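Local atomic coordinates of endoglycosidase (Bacteroides thetaiotaomicron, PDB entry 6Q64), a protein that probably hydrolyses glycosidic bonds within complex N-glycans as a family 18 endoglycosidase of a gut Bacteroides. Residues A[254-259]-A[331-336]; A[296-301]-A[309-314]. The protein carries 1 engineered substitution. One frame throughout, in Å; residues are numbered along the deposited sequence.

Contact 1 (A[254-259]-A[331-336])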
ATOM      1  N   GLN A 254      -1.890   8.743  -5.193  1.00 71.27           N
ATOM      2  CA  GLN A 254      -0.658   9.342  -5.709  1.00 69.62           C
ATOM      3  C   GLN A 254      -0.806  10.856  -5.647  1.00 68.79           C
ATOM      4  O   GLN A 254      -1.078  11.434  -6.675  1.00 77.81           O
ATOM      5  CB  GLN A 254      -0.450   8.872  -7.145  1.00 72.59           C
ATOM      6  CG  GLN A 254       0.116   7.474  -7.251  1.00 77.00           C
ATOM      7  CD  GLN A 254      -0.912   6.384  -7.368  1.00 80.11           C
ATOM      8  OE1 GLN A 254      -1.416   6.088  -8.448  1.00 93.74           O
ATOM      9  NE2 GLN A 254      -1.157   5.708  -6.265  1.00 80.35           N
ATOM     10  N   ALA A 255      -0.525  11.479  -4.507  1.00 69.20           N
ATOM     11  CA  ALA A 255      -0.512  12.960  -4.355  1.00 71.75           C
ATOM     12  C   ALA A 255       0.871  13.526  -4.699  1.00 72.61           C
ATOM     13  O   ALA A 255       1.384  14.381  -3.941  1.00 72.77           O
ATOM     14  CB  ALA A 255      -0.909  13.351  -2.946  1.00 70.74           C
ATOM     15  N   TYR A 256       1.443  13.101  -5.819  1.00 73.30           N
ATOM     16  CA  TYR A 256       2.848  13.427  -6.178  1.00 74.33           C
ATOM     17  C   TYR A 256       2.999  14.947  -6.433  1.00 77.25           C
ATOM     18  O   TYR A 256       3.843  15.587  -5.754  1.00 80.34           O
ATOM     19  CB  TYR A 256       3.303  12.589  -7.378  1.00 72.16           C
ATOM     20  CG  TYR A 256       3.220  11.075  -7.284  1.00 67.69           C
ATOM     21  CD1 TYR A 256       3.224  10.370  -6.089  1.00 63.15           C
ATOM     22  CD2 TYR A 256       3.223  10.334  -8.454  1.00 68.85           C
ATOM     23  CE1 TYR A 256       3.211   8.977  -6.071  1.00 64.93           C
ATOM     24  CE2 TYR A 256       3.205   8.947  -8.455  1.00 69.39           C
ATOM     25  CZ  TYR A 256       3.216   8.255  -7.260  1.00 69.85           C
ATOM     26  OH  TYR A 256       3.172   6.880  -7.340  1.00 74.69           O
ATOM     27  N   TRP A 257       2.218  15.540  -7.352  1.00 80.13           N
ATOM     28  CA  TRP A 257       2.509  16.903  -7.890  1.00 81.44           C
ATOM     29  C   TRP A 257       1.570  17.970  -7.315  1.00 78.50           C
ATOM     30  O   TRP A 257       1.616  19.117  -7.793  1.00 86.53           O
ATOM     31  CB  TRP A 257       2.483  16.902  -9.423  1.00 87.82           C
ATOM     32  CG  TRP A 257       3.063  15.644  -9.981  1.00 90.27           C
ATOM     33  CD1 TRP A 257       2.453  14.696 -10.752  1.00 91.54           C
ATOM     34  CD2 TRP A 257       4.383  15.156  -9.713  1.00 95.01           C
ATOM     35  NE1 TRP A 257       3.304  13.653 -10.995  1.00 93.71           N
ATOM     36  CE2 TRP A 257       4.505  13.916 -10.383  1.00 98.33           C
ATOM     37  CE3 TRP A 257       5.469  15.665  -8.990  1.00 90.28           C
ATOM     38  CZ2 TRP A 257       5.690  13.185 -10.363  1.00 93.31           C
ATOM     39  CZ3 TRP A 257       6.620  14.922  -8.942  1.00 91.16           C
ATOM     40  CH2 TRP A 257       6.729  13.711  -9.631  1.00 92.66           C
ATOM     41  N   GLU A 258       0.806  17.644  -6.285  1.00 71.87           N
ATOM     42  CA  GLU A 258      -0.026  18.628  -5.571  1.00 69.79           C
ATOM     43  C   GLU A 258       0.864  19.639  -4.863  1.00 65.51           C
ATOM     44  O   GLU A 258       1.671  19.226  -4.088  1.00 69.49           O
ATOM     45  CB  GLU A 258      -0.944  17.906  -4.588  1.00 73.58           C
ATOM     46  CG  GLU A 258      -2.248  17.430  -5.214  1.00 72.49           C
ATOM     47  CD  GLU A 258      -2.166  16.217  -6.122  1.00 76.28           C
ATOM     48  OE1 GLU A 258      -3.102  16.043  -6.905  1.00 80.41           O
ATOM     49  OE2 GLU A 258      -1.181  15.440  -6.040  1.00 85.16           O
ATOM     50  N   SER A 259       0.652  20.934  -5.030  1.00 66.90           N
ATOM     51  CA  SER A 259       1.579  21.968  -4.518  1.00 70.25           C
ATOM     52  C   SER A 259       1.027  22.710  -3.296  1.00 71.11           C
ATOM     53  O   SER A 259       1.702  23.695  -2.891  1.00 78.96           O
ATOM     54  CB  SER A 259       1.973  22.901  -5.649  1.00 76.05           C
ATOM     55  OG  SER A 259       1.219  24.105  -5.683  1.00 81.43           O
ATOM     56  N   GLY A 331       2.801   7.479   2.570  1.00 59.48           N
ATOM     57  CA  GLY A 331       3.747   6.557   1.935  1.00 64.75           C
ATOM     58  C   GLY A 331       4.589   7.241   0.863  1.00 64.18           C
ATOM     59  O   GLY A 331       4.331   8.388   0.488  1.00 62.34           O
ATOM     60  N   THR A 332       5.565   6.515   0.347  1.00 67.24           N
ATOM     61  CA  THR A 332       6.516   6.998  -0.669  1.00 65.91           C
ATOM     62  C   THR A 332       6.552   5.966  -1.778  1.00 67.05           C
ATOM     63  O   THR A 332       6.443   4.767  -1.476  1.00 63.23           O
ATOM     64  CB  THR A 332       7.861   7.174   0.012  1.00 67.29           C
ATOM     65  OG1 THR A 332       7.974   5.930   0.702  1.00 70.91           O
ATOM     66  CG2 THR A 332       7.920   8.349   0.968  1.00 66.38           C
ATOM     67  N   TYR A 333       6.589   6.443  -3.016  1.00 75.54           N
ATOM     68  CA  TYR A 333       6.803   5.616  -4.230  1.00 77.22           C
ATOM     69  C   TYR A 333       8.310   5.422  -4.376  1.00 79.25           C
ATOM     70  O   TYR A 333       9.033   6.439  -4.403  1.00 73.21           O
ATOM     71  CB  TYR A 333       6.159   6.300  -5.436  1.00 75.16           C
ATOM     72  CG  TYR A 333       6.389   5.634  -6.763  1.00 73.88           C
ATOM     73  CD1 TYR A 333       5.851   4.394  -7.052  1.00 74.64           C
ATOM     74  CD2 TYR A 333       7.136   6.267  -7.742  1.00 78.48           C
ATOM     75  CE1 TYR A 333       6.062   3.789  -8.284  1.00 80.88           C
ATOM     76  CE2 TYR A 333       7.335   5.696  -8.987  1.00 83.36           C
ATOM     77  CZ  TYR A 333       6.801   4.449  -9.258  1.00 86.06           C
ATOM     78  OH  TYR A 333       7.037   3.900 -10.487  1.00 96.63           O
ATOM     79  N   HIS A 334       8.744   4.160  -4.454  1.00 87.70           N
ATOM     80  CA  HIS A 334      10.171   3.756  -4.415  1.00 92.39           C
ATOM     81  C   HIS A 334      10.726   4.279  -3.092  1.00 88.30           C
ATOM     82  O   HIS A 334      11.584   5.161  -3.069  1.00 86.86           O
ATOM     83  CB  HIS A 334      10.898   4.228  -5.690  1.00 98.70           C
ATOM     84  CG  HIS A 334      10.803   3.264  -6.835  1.00106.78           C
ATOM     85  ND1 HIS A 334      10.292   3.621  -8.069  1.00109.24           N
ATOM     86  CD2 HIS A 334      11.170   1.967  -6.948  1.00105.77           C
ATOM     87  CE1 HIS A 334      10.327   2.585  -8.880  1.00111.34           C
ATOM     88  NE2 HIS A 334      10.856   1.558  -8.213  1.00109.43           N
HETATM   89  N   MSE A 335      10.134   3.764  -2.004  1.00 80.65           N
HETATM   90  CA  MSE A 335      10.452   4.168  -0.641  1.00 83.69           C
HETATM   91  C   MSE A 335      11.942   3.993  -0.342  1.00 87.72           C
HETATM   92  O   MSE A 335      12.504   4.785   0.413  1.00 91.17           O
HETATM   93  CB  MSE A 335       9.618   3.376   0.374  1.00 78.17           C
HETATM   94  CG  MSE A 335       9.379   1.956   0.004  1.00 77.74           C
HETATM   95 SE   MSE A 335       8.453   0.980   1.419  1.00 77.34          SE
HETATM   96  CE  MSE A 335       8.301   2.045   3.032  1.00 73.58           C
ATOM     97  N   GLU A 336      12.561   2.978  -0.965  1.00 87.27           N
ATOM     98  CA  GLU A 336      13.951   2.613  -0.715  1.00 87.25           C
ATOM     99  C   GLU A 336      14.950   3.680  -1.192  1.00 84.58           C
ATOM    100  O   GLU A 336      16.074   3.646  -0.704  1.00 85.81           O
ATOM    101  CB  GLU A 336      14.284   1.254  -1.338  1.00 87.02           C
ATOM    102  CG  GLU A 336      14.342   1.253  -2.852  1.00 93.08           C
ATOM    103  CD  GLU A 336      13.039   0.941  -3.579  1.00 97.32           C
ATOM    104  OE1 GLU A 336      13.099   0.580  -4.802  1.00 98.80           O
ATOM    105  OE2 GLU A 336      11.966   1.067  -2.934  1.00 90.62           O
TER

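Contact 2 (A[296-301]-A[309-314])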
ATOM      1  N   THR A 296       9.830  20.733  -4.034  1.00 82.70           N
ATOM      2  CA  THR A 296      10.618  21.754  -3.308  1.00 90.74           C
ATOM      3  C   THR A 296       9.806  23.036  -3.144  1.00 96.04           C
ATOM      4  O   THR A 296      10.212  23.877  -2.312  1.00103.36           O
ATOM      5  CB  THR A 296      11.913  21.986  -4.079  1.00 90.24           C
ATOM      6  OG1 THR A 296      11.469  22.462  -5.344  1.00 89.67           O
ATOM      7  CG2 THR A 296      12.719  20.719  -4.246  1.00 87.47           C
ATOM      8  N   TYR A 297       8.723  23.143  -3.925  1.00 95.67           N
ATOM      9  CA  TYR A 297       7.838  24.327  -4.076  1.00 93.53           C
ATOM     10  C   TYR A 297       6.441  24.044  -3.515  1.00 89.05           C
ATOM     11  O   TYR A 297       5.472  24.554  -4.047  1.00 93.58           O
ATOM     12  CB  TYR A 297       7.708  24.692  -5.554  1.00 95.32           C
ATOM     13  CG  TYR A 297       7.162  23.600  -6.438  1.00 93.43           C
ATOM     14  CD1 TYR A 297       7.974  22.573  -6.885  1.00 94.46           C
ATOM     15  CD2 TYR A 297       5.847  23.604  -6.863  1.00 90.50           C
ATOM     16  CE1 TYR A 297       7.495  21.572  -7.717  1.00 94.06           C
ATOM     17  CE2 TYR A 297       5.351  22.612  -7.694  1.00 92.02           C
ATOM     18  CZ  TYR A 297       6.175  21.585  -8.122  1.00 92.03           C
ATOM     19  OH  TYR A 297       5.703  20.599  -8.944  1.00 89.23           O
ATOM     20  N   TYR A 298       6.333  23.235  -2.470  1.00 87.95           N
ATOM     21  CA  TYR A 298       5.057  22.965  -1.766  1.00 84.26           C
ATOM     22  C   TYR A 298       4.795  24.094  -0.780  1.00 86.89           C
ATOM     23  O   TYR A 298       5.782  24.714  -0.298  1.00 85.02           O
ATOM     24  CB  TYR A 298       5.091  21.651  -0.993  1.00 82.48           C
ATOM     25  CG  TYR A 298       3.773  21.134  -0.471  1.00 82.67           C
ATOM     26  CD1 TYR A 298       2.920  20.402  -1.287  1.00 84.43           C
ATOM     27  CD2 TYR A 298       3.404  21.313   0.856  1.00 80.90           C
ATOM     28  CE1 TYR A 298       1.724  19.885  -0.806  1.00 81.41           C
ATOM     29  CE2 TYR A 298       2.217  20.800   1.355  1.00 76.50           C
ATOM     30  CZ  TYR A 298       1.370  20.086   0.517  1.00 77.64           C
ATOM     31  OH  TYR A 298       0.215  19.530   0.981  1.00 68.86           O
ATOM     32  N   THR A 299       3.501  24.352  -0.552  1.00 86.79           N
ATOM     33  CA  THR A 299       2.964  25.277   0.478  1.00 84.98           C
ATOM     34  C   THR A 299       2.016  24.503   1.387  1.00 83.43           C
ATOM     35  O   THR A 299       1.029  23.962   0.865  1.00 84.19           O
ATOM     36  CB  THR A 299       2.242  26.478  -0.128  1.00 81.22           C
ATOM     37  OG1 THR A 299       2.954  26.786  -1.335  1.00 83.43           O
ATOM     38  CG2 THR A 299       2.157  27.617   0.867  1.00 77.00           C
ATOM     39  N   SER A 300       2.368  24.424   2.672  1.00 82.83           N
ATOM     40  CA  SER A 300       1.584  23.757   3.738  1.00 78.46           C
ATOM     41  C   SER A 300       0.667  24.787   4.372  1.00 73.64           C
ATOM     42  O   SER A 300       1.026  25.961   4.416  1.00 70.38           O
ATOM     43  CB  SER A 300       2.457  23.121   4.802  1.00 75.82           C
ATOM     44  OG  SER A 300       1.674  22.518   5.827  1.00 67.31           O
ATOM     45  N   VAL A 301      -0.410  24.283   4.946  1.00 73.62           N
ATOM     46  CA  VAL A 301      -1.421  25.044   5.735  1.00 80.85           C
ATOM     47  C   VAL A 301      -0.846  25.282   7.141  1.00 75.99           C
ATOM     48  O   VAL A 301      -1.484  25.924   7.987  1.00 74.78           O
ATOM     49  CB  VAL A 301      -2.736  24.234   5.704  1.00 76.54           C
ATOM     50  CG1 VAL A 301      -2.754  23.159   6.778  1.00 74.91           C
ATOM     51  CG2 VAL A 301      -3.949  25.126   5.756  1.00 79.91           C
ATOM     52  N   GLU A 309      12.761  22.092   4.734  1.00 97.28           N
ATOM     53  CA  GLU A 309      12.757  21.256   3.545  1.00 92.56           C
ATOM     54  C   GLU A 309      11.875  20.027   3.822  1.00 86.67           C
ATOM     55  O   GLU A 309      11.810  19.602   5.001  1.00 79.48           O
ATOM     56  CB  GLU A 309      14.224  20.965   3.212  1.00 94.80           C
ATOM     57  CG  GLU A 309      14.480  19.718   2.376  1.00 97.82           C
ATOM     58  CD  GLU A 309      15.935  19.549   1.944  1.00 98.04           C
ATOM     59  OE1 GLU A 309      16.793  19.205   2.794  1.00 93.39           O
ATOM     60  OE2 GLU A 309      16.203  19.805   0.767  1.00 98.51           O
ATOM     61  N   GLY A 310      11.229  19.462   2.799  1.00 83.57           N
ATOM     62  CA  GLY A 310      10.401  18.235   2.941  1.00 85.57           C
ATOM     63  C   GLY A 310       8.956  18.503   3.402  1.00 85.58           C
ATOM     64  O   GLY A 310       8.292  17.563   3.981  1.00 72.69           O
ATOM     65  N   ASN A 311       8.444  19.716   3.152  1.00 81.65           N
ATOM     66  CA  ASN A 311       7.163  20.188   3.737  1.00 76.89           C
ATOM     67  C   ASN A 311       5.978  19.442   3.086  1.00 69.57           C
ATOM     68  O   ASN A 311       5.015  19.241   3.799  1.00 72.72           O
ATOM     69  CB  ASN A 311       7.086  21.719   3.778  1.00 73.42           C
ATOM     70  CG  ASN A 311       6.996  22.340   2.416  1.00 76.63           C
ATOM     71  OD1 ASN A 311       7.341  21.695   1.433  1.00 77.69           O
ATOM     72  ND2 ASN A 311       6.501  23.569   2.350  1.00 79.36           N
ATOM     73  N   GLN A 312       6.084  18.933   1.854  1.00 67.97           N
ATOM     74  CA  GLN A 312       5.081  18.020   1.226  1.00 66.35           C
ATOM     75  C   GLN A 312       4.873  16.837   2.164  1.00 65.37           C
ATOM     76  O   GLN A 312       3.795  16.735   2.746  1.00 71.46           O
ATOM     77  CB  GLN A 312       5.459  17.559  -0.190  1.00 69.54           C
ATOM     78  CG  GLN A 312       4.419  16.688  -0.891  1.00 68.94           C
ATOM     79  CD  GLN A 312       4.597  16.518  -2.391  1.00 71.94           C
ATOM     80  OE1 GLN A 312       5.493  15.847  -2.924  1.00 71.60           O
ATOM     81  NE2 GLN A 312       3.676  17.096  -3.127  1.00 72.98           N
ATOM     82  N   ILE A 313       5.856  15.972   2.365  1.00 70.49           N
ATOM     83  CA  ILE A 313       5.631  14.717   3.153  1.00 69.00           C
ATOM     84  C   ILE A 313       5.247  15.047   4.607  1.00 67.25           C
ATOM     85  O   ILE A 313       4.602  14.216   5.282  1.00 68.80           O
ATOM     86  CB  ILE A 313       6.838  13.767   3.089  1.00 71.91           C
ATOM     87  CG1 ILE A 313       6.461  12.382   3.629  1.00 70.17           C
ATOM     88  CG2 ILE A 313       8.031  14.375   3.809  1.00 74.21           C
ATOM     89  CD1 ILE A 313       7.336  11.249   3.140  1.00 69.00           C
ATOM     90  N   LEU A 314       5.614  16.202   5.129  1.00 68.20           N
ATOM     91  CA  LEU A 314       5.365  16.428   6.573  1.00 70.22           C
ATOM     92  C   LEU A 314       3.950  16.959   6.715  1.00 75.84           C
ATOM     93  O   LEU A 314       3.311  16.628   7.733  1.00 78.02           O
ATOM     94  CB  LEU A 314       6.397  17.399   7.156  1.00 72.40           C
ATOM     95  CG  LEU A 314       7.854  16.953   7.050  1.00 70.58           C
ATOM     96  CD1 LEU A 314       8.773  18.027   7.587  1.00 74.91           C
ATOM     97  CD2 LEU A 314       8.072  15.655   7.789  1.00 70.10           C
TER

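Contact 1 (A[254-259]-A[331-336])
Y256 and Y333 meet at the C-terminal rim of the TIM barrel, Y256 in the loop that leaves strand 251-254 and Y333 at the end of strand 329-333. The phenol oxygen does most of the touching: Y256 OH sits over one face of the Y333 ring, near its root, 3.5 Å from Y333 CG. Behind the oxygen, Y256 CZ packs 4.0 Å from Y333 CB. The rings are inclined at 34° with centroids 5.8 Å apart, an oblique pairing. CG of Y333 lies anti to the backbone N (chi1 175°), which turns a face of the ring to the Y256 hydroxyl. On its opposite face H334 ND1 lies 3.7 Å above the ring plane, toward the rim, so the phenol is held between the Y256 hydroxyl and the imidazole. Strand 280-285 runs between the two parent strands of the parallel barrel, and the tyrosines meet across its end: both touch E285, Y256 also touches T283, and W76 of strand 72-76 packs against both. Such strand ends carry the active site in family 18 glycosidases, consistent with an aromatic wall here, to which W104 adds an edge-to-face contact with Y333. The Y256 ring is backed by its own segment, with Q254 CB 3.7 Å above the centre of one face. A255 centres an inverse gamma turn, closed by a weak bond from Y256 N to Q254 O, that swings the chain from strand into loop.

Contact 2 (A[296-301]-A[309-314])
Y298 is gripped at both its carbonyl and its ring by the first turn of helix 311-317. N311 ND2 donates to Y298 O over 3.0 Å with an N-H...O angle of 167°; the acceptor lies close to the amide plane of N311, but the donor stands well above the carbonyl plane of Y298. The same ND2 bonds to N306 OD1, while N311 OD1 rests 3.3 Å from Y298 CB. A chi1 of -168° swings the Y298 ring away from its own N and onto the helix backbone: Q312 CA lies over its face, 15° off the ring normal and 3.8 Å from the centroid, a CH-pi contact. The extended Q312 side chain crosses that of Y298 at about a right angle and passes with NE2 3.9 Å from Y298 CD1 on its way to bond Y256 O. The phenol end reaches D315 OD2, and S300 OG bonds to D315 OD1 of the same carboxylate. With an alanine here in place of Y298, D315 OD2 is likely to lose its hydroxyl partner and a gap to open over Q312 CA. N311 ND2 thus serves two acceptors and D315 gathers two hydroxyls, so polar groups between loop and helix are paired with one another.

How the contacts relate
From the N terminus, the chain first reaches 254-259, which leaves strand 251-254 toward helix 261-268. It then runs through strand 280-285 and helix 286-289 into 296-301, and eight residues on, 309-314 starts helix 311-317 and closes the short loop of contact 2. Strand 329-333 follows and brings 331-336 back to close the much longer loop of contact 1, so contact 2 nests within contact 1 and the two do not cross. Contact 1 ties the loop after strand 251-254 to the end of strand 329-333 at the barrel rim; contact 2 ties a loop to the helix preceding strand 329-333. They join directly where S259 O lies 3.0 Å from T299 N, a probable backbone hydrogen bond.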